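Local coordinates for glyoxalase-like domain protein (Staphylococcus aureus, PDB 3P8A) that is of unknown function but belongs to the glyoxalase-like (VOC) family, many of whose characterised members are metal-dependent enzymes, at residues I32-L35 and D36-S39; Q97-Q100 and E101-Q105; S198-R201 and S202-V205; G63-N66 and E67-I70. All coordinates share one frame; numbering follows the deposited sequence.

Contact 1: I32-L35 and D36-S39; sequences IDQL and DRFS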
loop_
_atom_site.group_PDB
_atom_site.type_symbol
_atom_site.label_atom_id
_atom_site.label_comp_id
_atom_site.label_asym_id
_atom_site.label_seq_id
_atom_site.Cartn_x
_atom_site.Cartn_y
_atom_site.Cartn_z
ATOM N N ILE A 32 0.126 -0.330 12.872
ATOM C CA ILE A 32 -0.255 -1.047 14.097
ATOM C C ILE A 32 0.656 -0.634 15.240
ATOM O O ILE A 32 1.856 -0.857 15.163
ATOM C CB ILE A 32 -0.268 -2.601 13.885
ATOM C CG1 ILE A 32 -1.425 -3.004 12.953
ATOM C CG2 ILE A 32 -0.384 -3.354 15.238
ATOM C CD1 ILE A 32 -1.499 -4.456 12.578
ATOM N N ASP A 33 0.087 -0.060 16.307
ATOM C CA ASP A 33 0.872 0.322 17.481
ATOM C C ASP A 33 1.271 -0.968 18.219
ATOM O O ASP A 33 0.487 -1.902 18.223
ATOM C CB ASP A 33 0.030 1.209 18.414
ATOM C CG ASP A 33 0.704 1.496 19.738
ATOM O OD1 ASP A 33 1.805 2.073 19.725
ATOM O OD2 ASP A 33 0.117 1.163 20.782
ATOM N N GLN A 34 2.485 -1.024 18.830
ATOM C CA GLN A 34 2.941 -2.224 19.554
ATOM C C GLN A 34 2.914 -3.459 18.655
ATOM O O GLN A 34 2.385 -4.523 19.017
ATOM C CB GLN A 34 2.133 -2.459 20.862
ATOM C CG GLN A 34 2.387 -1.391 21.928
ATOM C CD GLN A 34 1.449 -1.515 23.104
ATOM O OE1 GLN A 34 1.020 -2.612 23.494
ATOM N NE2 GLN A 34 1.123 -0.383 23.712
ATOM N N LEU A 35 3.459 -3.293 17.441
ATOM C CA LEU A 35 3.519 -4.351 16.424
ATOM C C LEU A 35 4.281 -5.608 16.871
ATOM O O LEU A 35 3.941 -6.686 16.408
ATOM C CB LEU A 35 4.104 -3.769 15.113
ATOM C CG LEU A 35 4.315 -4.674 13.907
ATOM C CD1 LEU A 35 3.009 -5.355 13.466
ATOM C CD2 LEU A 35 4.934 -3.897 12.781
ATOM N N ASP A 36 5.277 -5.491 17.770
ATOM C CA ASP A 36 6.032 -6.670 18.229
ATOM C C ASP A 36 5.175 -7.726 18.919
ATOM O O ASP A 36 5.506 -8.908 18.869
ATOM C CB ASP A 36 7.164 -6.284 19.162
ATOM C CG ASP A 36 8.400 -5.814 18.445
ATOM O OD1 ASP A 36 8.722 -6.390 17.371
ATOM O OD2 ASP A 36 9.088 -4.923 18.983
ATOM N N ARG A 37 4.088 -7.286 19.572
ATOM C CA ARG A 37 3.172 -8.157 20.309
ATOM C C ARG A 37 2.126 -8.761 19.380
ATOM O O ARG A 37 1.483 -9.756 19.722
ATOM C CB ARG A 37 2.435 -7.333 21.390
ATOM C CG ARG A 37 3.343 -6.765 22.484
ATOM C CD ARG A 37 2.652 -5.675 23.290
ATOM N NE ARG A 37 1.709 -6.222 24.266
ATOM C CZ ARG A 37 2.041 -6.628 25.490
ATOM N NH1 ARG A 37 1.117 -7.113 26.308
ATOM N NH2 ARG A 37 3.303 -6.557 25.903
ATOM N N PHE A 38 1.932 -8.122 18.227
ATOM C CA PHE A 38 0.882 -8.428 17.273
ATOM C C PHE A 38 1.017 -9.704 16.473
ATOM O O PHE A 38 2.081 -10.009 15.950
ATOM C CB PHE A 38 0.616 -7.206 16.355
ATOM C CG PHE A 38 -0.552 -7.373 15.409
ATOM C CD1 PHE A 38 -1.836 -7.015 15.798
ATOM C CD2 PHE A 38 -0.372 -7.923 14.148
ATOM C CE1 PHE A 38 -2.919 -7.200 14.938
ATOM C CE2 PHE A 38 -1.459 -8.122 13.293
ATOM C CZ PHE A 38 -2.726 -7.753 13.692
ATOM N N SER A 39 -0.123 -10.377 16.290
ATOM C CA SER A 39 -0.358 -11.518 15.418
ATOM C C SER A 39 -1.812 -11.421 14.949
ATOM O O SER A 39 -2.642 -10.827 15.639
ATOM C CB SER A 39 -0.123 -12.844 16.143
ATOM O OG SER A 39 -0.925 -12.954 17.307
#
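Two overlapping tight turns, Gln34-Arg37 and Leu35-Phe38, wind the loop after strand 24-31 back on itself and bring the Phe38 ring against Ile32. The first turn is closed by Arg37 N, 3.3 Å from Gln34 O, and the second by Phe38 N, 3.1 Å from Leu35 O. Outside the turns, the amine of Lys61 is bound by the carbonyls of Leu35 and Phe38, which fixes this coil to strand 58-64. On the solvent side Gln34 and Arg37 run alongside each other, with Gln34 OE1 3.5 Å from Arg37 CD and the amide perpendicular to the guanidinium. The inner side is apolar: Ile32, Leu35 and Phe38 all rest on Leu72 of strand 69-75. Phe38 holds CG opposite its backbone N (chi1 -174°), which carries the ring across the Ile32 side chain at about a right angle, while Leu35 CD1 touches Phe38 CB at 4.2 Å. The result is a CH-pi contact in which Ile32 CD1 lies 3.7 Å from the centroid of the Phe38 ring, 11° off its normal.

Contact 2: Q97-Q100 and E101-Q105; sequences QIVQ and EKYEQ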
loop_
_atom_site.group_PDB
_atom_site.type_symbol
_atom_site.label_atom_id
_atom_site.label_comp_id
_atom_site.label_asym_id
_atom_site.label_seq_id
_atom_site.Cartn_x
_atom_site.Cartn_y
_atom_site.Cartn_z
ATOM N N GLN A 97 3.378 9.307 7.284
ATOM C CA GLN A 97 1.906 9.341 7.264
ATOM C C GLN A 97 1.385 9.007 8.644
ATOM O O GLN A 97 0.339 9.536 9.026
ATOM C CB GLN A 97 1.311 8.321 6.272
ATOM C CG GLN A 97 1.471 8.712 4.824
ATOM C CD GLN A 97 0.682 7.785 3.938
ATOM O OE1 GLN A 97 -0.539 7.630 4.079
ATOM N NE2 GLN A 97 1.352 7.174 2.986
ATOM N N ILE A 98 2.135 8.168 9.406
ATOM C CA ILE A 98 1.822 7.766 10.805
ATOM C C ILE A 98 1.664 9.046 11.649
ATOM O O ILE A 98 0.657 9.207 12.344
ATOM C CB ILE A 98 2.885 6.790 11.409
ATOM C CG1 ILE A 98 2.898 5.442 10.666
ATOM C CG2 ILE A 98 2.633 6.538 12.925
ATOM C CD1 ILE A 98 4.106 4.480 11.071
ATOM N N VAL A 99 2.618 9.982 11.508
ATOM C CA VAL A 99 2.611 11.270 12.229
ATOM C C VAL A 99 1.516 12.208 11.708
ATOM O O VAL A 99 0.708 12.727 12.479
ATOM C CB VAL A 99 4.014 11.966 12.185
ATOM C CG1 VAL A 99 3.972 13.342 12.873
ATOM C CG2 VAL A 99 5.068 11.084 12.839
ATOM N N GLN A 100 1.519 12.438 10.397
ATOM C CA GLN A 100 0.598 13.346 9.705
ATOM C C GLN A 100 -0.871 12.967 9.890
ATOM O O GLN A 100 -1.739 13.853 9.940
ATOM C CB GLN A 100 0.972 13.429 8.232
ATOM C CG GLN A 100 2.218 14.290 8.044
ATOM C CD GLN A 100 3.017 13.951 6.836
ATOM O OE1 GLN A 100 2.671 13.062 6.040
ATOM N NE2 GLN A 100 4.116 14.674 6.679
ATOM N N GLU A 101 -1.141 11.651 10.035
ATOM C CA GLU A 101 -2.479 11.152 10.287
ATOM C C GLU A 101 -2.758 10.919 11.784
ATOM O O GLU A 101 -3.617 10.124 12.145
ATOM C CB GLU A 101 -2.821 9.970 9.385
ATOM C CG GLU A 101 -2.754 10.354 7.919
ATOM C CD GLU A 101 -2.682 9.220 6.917
ATOM O OE1 GLU A 101 -3.336 8.176 7.143
ATOM O OE2 GLU A 101 -2.006 9.399 5.879
ATOM N N LYS A 102 -2.059 11.691 12.650
ATOM C CA LYS A 102 -2.215 11.790 14.105
ATOM C C LYS A 102 -2.154 10.455 14.843
ATOM O O LYS A 102 -2.863 10.294 15.849
ATOM C CB LYS A 102 -3.518 12.565 14.472
ATOM C CG LYS A 102 -3.769 13.855 13.652
ATOM C CD LYS A 102 -5.114 14.480 13.959
ATOM C CE LYS A 102 -5.406 15.609 13.020
ATOM N NZ LYS A 102 -6.070 15.153 11.779
ATOM N N TYR A 103 -1.307 9.500 14.364
ATOM C CA TYR A 103 -1.124 8.183 15.008
ATOM C C TYR A 103 -2.410 7.341 15.069
ATOM O O TYR A 103 -2.539 6.466 15.923
ATOM C CB TYR A 103 -0.427 8.314 16.392
ATOM C CG TYR A 103 0.993 8.840 16.312
ATOM C CD1 TYR A 103 2.074 7.970 16.224
ATOM C CD2 TYR A 103 1.257 10.204 16.375
ATOM C CE1 TYR A 103 3.383 8.446 16.134
ATOM C CE2 TYR A 103 2.561 10.693 16.284
ATOM C CZ TYR A 103 3.622 9.808 16.168
ATOM O OH TYR A 103 4.918 10.260 16.134
ATOM N N GLU A 104 -3.329 7.581 14.134
ATOM C CA GLU A 104 -4.558 6.804 13.990
ATOM C C GLU A 104 -4.164 5.507 13.278
ATOM O O GLU A 104 -3.589 5.546 12.191
ATOM C CB GLU A 104 -5.587 7.569 13.159
ATOM C CG GLU A 104 -6.207 8.757 13.878
ATOM C CD GLU A 104 -6.879 9.785 12.978
ATOM O OE1 GLU A 104 -7.273 9.438 11.840
ATOM O OE2 GLU A 104 -7.024 10.944 13.425
ATOM N N GLN A 105 -4.442 4.371 13.905
ATOM C CA GLN A 105 -4.109 3.053 13.355
ATOM C C GLN A 105 -5.057 2.672 12.220
ATOM O O GLN A 105 -6.205 3.113 12.218
ATOM C CB GLN A 105 -4.167 2.005 14.462
ATOM C CG GLN A 105 -3.141 2.267 15.548
ATOM C CD GLN A 105 -3.245 1.247 16.644
ATOM O OE1 GLN A 105 -2.746 0.128 16.533
ATOM N NE2 GLN A 105 -3.964 1.585 17.686
HETATM O O HOH W 1 -1.445 7.237 11.472
#
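Two successive non-glycine residues with left-handed backbone angles, Lys102 and Tyr103, turn the chain back against Ile98 and Val99 and end the short helix 97-100. The ending is a Schellman motif with Lys102 as its C-prime residue: Tyr103 N reaches Ile98 O at 2.8 Å, and Lys102 N binds Val99 O at 3.0 Å. The same two residues are the centre of a type I' turn from Glu101 to Glu104, closed by Glu104 N to Glu101 O. Ile98 O has a second donor in a water, 3.0 Å away, which also donates to Glu104 O and so ties the helix end to the turn.

The reversal puts Tyr103 beside Val99 and across Ile98, CG beside its own backbone N (chi1 -65°). Ile98 O stands over one face of the ring toward the rim, Ile98 CG2 is 3.6 Å from Tyr103 CD1, and Val99 CG2 packs at 3.4 Å from Tyr103 OH. At the last helical turn Glu101 N binds Gln97 O at 2.8 Å, and the extended Glu101 side chain runs beside that of Gln97. The Glu101 carboxylate forms a salt bridge with Lys108.

Beyond the segments, Tyr31 of strand 24-31 touches Ile98 and Tyr103, and Leu81 of helix 78-84 covers Val99. The turn then leads into strand 106-113, with Gln97 lying against Lys108 and Asn109 of that strand.

Contact 3: S198-R201 and S202-V205; sequences SKNR and SQTV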
loop_
_atom_site.group_PDB
_atom_site.type_symbol
_atom_site.label_atom_id
_atom_site.label_comp_id
_atom_site.label_asym_id
_atom_site.label_seq_id
_atom_site.Cartn_x
_atom_site.Cartn_y
_atom_site.Cartn_z
ATOM N N SER A 198 -14.094 7.825 0.172
ATOM C CA SER A 198 -13.648 9.188 -0.119
ATOM C C SER A 198 -14.757 10.219 0.049
ATOM O O SER A 198 -15.875 10.002 -0.437
ATOM C CB SER A 198 -13.080 9.282 -1.525
ATOM O OG SER A 198 -12.690 10.621 -1.788
ATOM N N LYS A 199 -14.418 11.381 0.637
ATOM C CA LYS A 199 -15.393 12.478 0.772
ATOM C C LYS A 199 -15.503 13.264 -0.523
ATOM O O LYS A 199 -16.346 14.157 -0.641
ATOM C CB LYS A 199 -15.030 13.416 1.941
ATOM C CG LYS A 199 -15.276 12.808 3.308
ATOM C CD LYS A 199 -14.894 13.786 4.426
ATOM C CE LYS A 199 -13.417 13.784 4.721
ATOM N NZ LYS A 199 -13.106 14.677 5.878
ATOM N N ASN A 200 -14.663 12.925 -1.509
ATOM C CA ASN A 200 -14.682 13.530 -2.831
ATOM C C ASN A 200 -14.301 12.480 -3.866
ATOM O O ASN A 200 -13.221 12.513 -4.433
ATOM C CB ASN A 200 -13.766 14.787 -2.898
ATOM C CG ASN A 200 -14.071 15.671 -4.084
ATOM O OD1 ASN A 200 -14.849 15.316 -4.967
ATOM N ND2 ASN A 200 -13.428 16.827 -4.155
ATOM N N ARG A 201 -15.198 11.528 -4.094
ATOM C CA ARG A 201 -14.975 10.427 -5.025
ATOM C C ARG A 201 -14.605 10.880 -6.410
ATOM O O ARG A 201 -13.708 10.303 -7.008
ATOM C CB ARG A 201 -16.212 9.526 -5.072
ATOM C CG ARG A 201 -16.131 8.410 -6.106
ATOM C CD ARG A 201 -17.164 7.343 -5.858
ATOM N NE ARG A 201 -18.536 7.856 -5.744
ATOM C CZ ARG A 201 -19.522 7.578 -6.602
ATOM N NH1 ARG A 201 -19.279 6.883 -7.706
ATOM N NH2 ARG A 201 -20.748 8.016 -6.372
ATOM N N SER A 202 -15.304 11.911 -6.926
ATOM C CA SER A 202 -15.052 12.436 -8.270
ATOM C C SER A 202 -13.618 12.819 -8.472
ATOM O O SER A 202 -13.013 12.442 -9.479
ATOM C CB SER A 202 -15.977 13.611 -8.572
ATOM O OG SER A 202 -17.182 13.079 -9.082
ATOM N N GLN A 203 -13.058 13.526 -7.488
ATOM C CA GLN A 203 -11.662 13.952 -7.473
ATOM C C GLN A 203 -10.719 12.782 -7.366
ATOM O O GLN A 203 -9.736 12.747 -8.113
ATOM C CB GLN A 203 -11.395 14.939 -6.335
ATOM C CG GLN A 203 -10.119 15.758 -6.535
ATOM C CD GLN A 203 -10.054 16.495 -7.856
ATOM O OE1 GLN A 203 -10.924 17.311 -8.203
ATOM N NE2 GLN A 203 -9.006 16.211 -8.622
ATOM N N THR A 204 -10.993 11.828 -6.438
ATOM C CA THR A 204 -10.111 10.651 -6.258
ATOM C C THR A 204 -10.003 9.847 -7.549
ATOM O O THR A 204 -8.898 9.481 -7.942
ATOM C CB THR A 204 -10.528 9.779 -5.074
ATOM O OG1 THR A 204 -10.702 10.608 -3.927
ATOM C CG2 THR A 204 -9.474 8.739 -4.732
ATOM N N VAL A 205 -11.147 9.597 -8.208
ATOM C CA VAL A 205 -11.222 8.860 -9.482
ATOM C C VAL A 205 -10.424 9.561 -10.604
ATOM O O VAL A 205 -9.586 8.929 -11.274
ATOM C CB VAL A 205 -12.695 8.594 -9.867
ATOM C CG1 VAL A 205 -12.815 7.981 -11.271
ATOM C CG2 VAL A 205 -13.363 7.694 -8.830
HETATM O O HOH W 2 -12.641 19.116 -6.281
#
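The first turn of helix 201-212 is set by two straight backbone bonds, Thr204 N to Asn200 O at 3.1 Å (165° at the hydrogen) and Val205 N to Arg201 O at 2.9 Å. Just before it, Ser198 OG accepts a hydrogen bond from the backbone N of Asn200 at 3.0 Å, and the same hydroxyl shares a 2.9 Å hydrogen bond with Thr204 OG1. With OG opposite its own backbone N (chi1 178°), Ser198 thus links the end of its strand, the N-cap residue and the first helical turn through one oxygen. On another side of the turn the Asn200 amide leans over Gln203, its ND2 3.5 Å from Gln203 CB, and the two amide planes are 81° apart. A water joins their ends, accepting from Asn200 ND2 and donating to Gln203 OE1. Arg201 and Val205 lie side by side, with Val205 CG2 3.9 Å from Arg201 CG. Arg201 then bends away at its third torsion, and its NE forms a salt bridge with Asp239. Ser198, Arg201 and Thr204 touch Ile237 of strand 234-239. Together these features make a helix N-terminus with Asn200 at the N-cap, entered from strand 189-198 through an ST turn.

Contact 4: G63-N66 and E67-I70; sequences GYIN and ENYI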
loop_
_atom_site.group_PDB
_atom_site.type_symbol
_atom_site.label_atom_id
_atom_site.label_comp_id
_atom_site.label_asym_id
_atom_site.label_seq_id
_atom_site.Cartn_x
_atom_site.Cartn_y
_atom_site.Cartn_z
ATOM N N GLY A 63 3.001 -9.941 5.804
ATOM C CA GLY A 63 2.032 -10.974 5.493
ATOM C C GLY A 63 2.076 -11.220 3.997
ATOM O O GLY A 63 1.410 -10.519 3.227
ATOM N N TYR A 64 2.917 -12.185 3.561
ATOM C CA TYR A 64 3.041 -12.506 2.140
ATOM C C TYR A 64 1.826 -13.274 1.654
ATOM O O TYR A 64 1.474 -14.310 2.214
ATOM C CB TYR A 64 4.339 -13.286 1.850
ATOM C CG TYR A 64 5.599 -12.482 2.058
ATOM C CD1 TYR A 64 6.026 -11.561 1.110
ATOM C CD2 TYR A 64 6.393 -12.675 3.184
ATOM C CE1 TYR A 64 7.208 -10.838 1.282
ATOM C CE2 TYR A 64 7.577 -11.962 3.367
ATOM C CZ TYR A 64 7.981 -11.044 2.412
ATOM O OH TYR A 64 9.150 -10.337 2.579
ATOM N N ILE A 65 1.178 -12.748 0.616
ATOM C CA ILE A 65 -0.005 -13.370 0.034
ATOM C C ILE A 65 0.425 -14.125 -1.226
ATOM O O ILE A 65 0.815 -15.288 -1.122
ATOM C CB ILE A 65 -1.166 -12.337 -0.165
ATOM C CG1 ILE A 65 -1.462 -11.546 1.119
ATOM C CG2 ILE A 65 -2.432 -13.000 -0.702
ATOM C CD1 ILE A 65 -1.875 -12.442 2.420
ATOM N N ASN A 66 0.409 -13.466 -2.396
ATOM C CA ASN A 66 0.790 -14.090 -3.669
ATOM C C ASN A 66 1.273 -13.011 -4.639
ATOM O O ASN A 66 0.458 -12.317 -5.261
ATOM C CB ASN A 66 -0.396 -14.905 -4.235
ATOM C CG ASN A 66 -0.055 -15.848 -5.380
ATOM O OD1 ASN A 66 1.084 -15.928 -5.867
ATOM N ND2 ASN A 66 -1.054 -16.585 -5.842
ATOM N N GLU A 67 2.612 -12.820 -4.693
ATOM C CA GLU A 67 3.308 -11.820 -5.515
ATOM C C GLU A 67 2.952 -10.377 -5.063
ATOM O O GLU A 67 3.249 -9.384 -5.745
ATOM C CB GLU A 67 3.103 -12.070 -7.033
ATOM C CG GLU A 67 3.742 -13.365 -7.506
ATOM C CD GLU A 67 3.330 -13.822 -8.890
ATOM O OE1 GLU A 67 2.516 -14.769 -8.989
ATOM O OE2 GLU A 67 3.835 -13.244 -9.880
ATOM N N ASN A 68 2.344 -10.290 -3.867
ATOM C CA ASN A 68 1.964 -9.060 -3.174
ATOM C C ASN A 68 1.867 -9.380 -1.686
ATOM O O ASN A 68 1.918 -10.549 -1.304
ATOM C CB ASN A 68 0.671 -8.436 -3.740
ATOM C CG ASN A 68 -0.452 -9.403 -4.002
ATOM O OD1 ASN A 68 -1.013 -9.458 -5.110
ATOM N ND2 ASN A 68 -0.804 -10.186 -3.001
ATOM N N TYR A 69 1.812 -8.355 -0.837
ATOM C CA TYR A 69 1.804 -8.617 0.593
ATOM C C TYR A 69 1.131 -7.534 1.386
ATOM O O TYR A 69 0.761 -6.497 0.849
ATOM C CB TYR A 69 3.248 -8.840 1.115
ATOM C CG TYR A 69 4.203 -7.685 0.922
ATOM C CD1 TYR A 69 4.537 -6.849 1.983
ATOM C CD2 TYR A 69 4.818 -7.457 -0.312
ATOM C CE1 TYR A 69 5.434 -5.792 1.816
ATOM C CE2 TYR A 69 5.724 -6.408 -0.487
ATOM C CZ TYR A 69 6.018 -5.572 0.577
ATOM O OH TYR A 69 6.906 -4.542 0.413
ATOM N N ILE A 70 0.986 -7.793 2.681
ATOM C CA ILE A 70 0.485 -6.839 3.653
ATOM C C ILE A 70 1.705 -6.395 4.442
ATOM O O ILE A 70 2.416 -7.240 5.004
ATOM C CB ILE A 70 -0.584 -7.462 4.595
ATOM C CG1 ILE A 70 -1.777 -8.038 3.781
ATOM C CG2 ILE A 70 -1.062 -6.395 5.600
ATOM C CD1 ILE A 70 -2.619 -9.117 4.528
HETATM O O HOH W 3 2.615 -17.267 -7.895
#
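The segments Gly63-Asn66 and Glu67-Ile70 run antiparallel and form the tip of the beta hairpin of strands 58-64 and 69-75. Gly63 and Ile70 are a hydrogen-bonded pair: Gly63 N binds Ile70 O at 2.9 Å, almost straight at 176°, and Ile70 N returns a bond to Gly63 O at 2.8 Å. Tyr64 and Tyr69 form the next, non-hydrogen-bonded pair, after which Ile65 N binds Asn68 O at 3.0 Å and closes the connection. Glu67, with positive phi, helps to reverse the chain within it.

The two tyrosines extend from the same face and point the same way, their ring planes inclined at 46°. They touch where Tyr64 CD1 meets Tyr69 CB at 3.9 Å. The side chain of Tyr69 leaves between its backbone N and carbonyl carbon (chi1 60°), and its ring stacks on His27 of strand 24-31; its OH binds a glycerol, probably from crystallisation. The ring of Tyr64 meets Tyr184.

Ile65 and Ile70 approach through their CD1 atoms, 4.0 Å apart, and Phe189 and Ile191 of strand 189-198 pack on Ile65. At the outer end of the turn Asn66 and Glu67 lie side by side, bridged by a water that donates to Asn66 OD1 at 2.9 Å and to Glu67 OE1 at 2.7 Å.

In the fold
Contact 4 is the most buried and is built on strand pairing and aromatic packing; contacts 1 and 2 are partly buried turns in which polar groups edge an apolar side, and contact 3 buries a hydroxyl pair. Contacts 1 and 4 involve the same hairpin, one leaning on strands 58-64 and 69-75, the other forming their turn. Contacts 1 and 2 touch directly, Gln105 OE1 accepting from Asp33 N at 2.8 Å. Contact 3 touches none of the others (about 9 Å from contact 2 between nearest atoms) and starts at the end of strand 189-198 of the seven-strand sheet. It begins a helix, hydroxyls tying the entry to the first turn, while contact 2 ends one with left-handed residues.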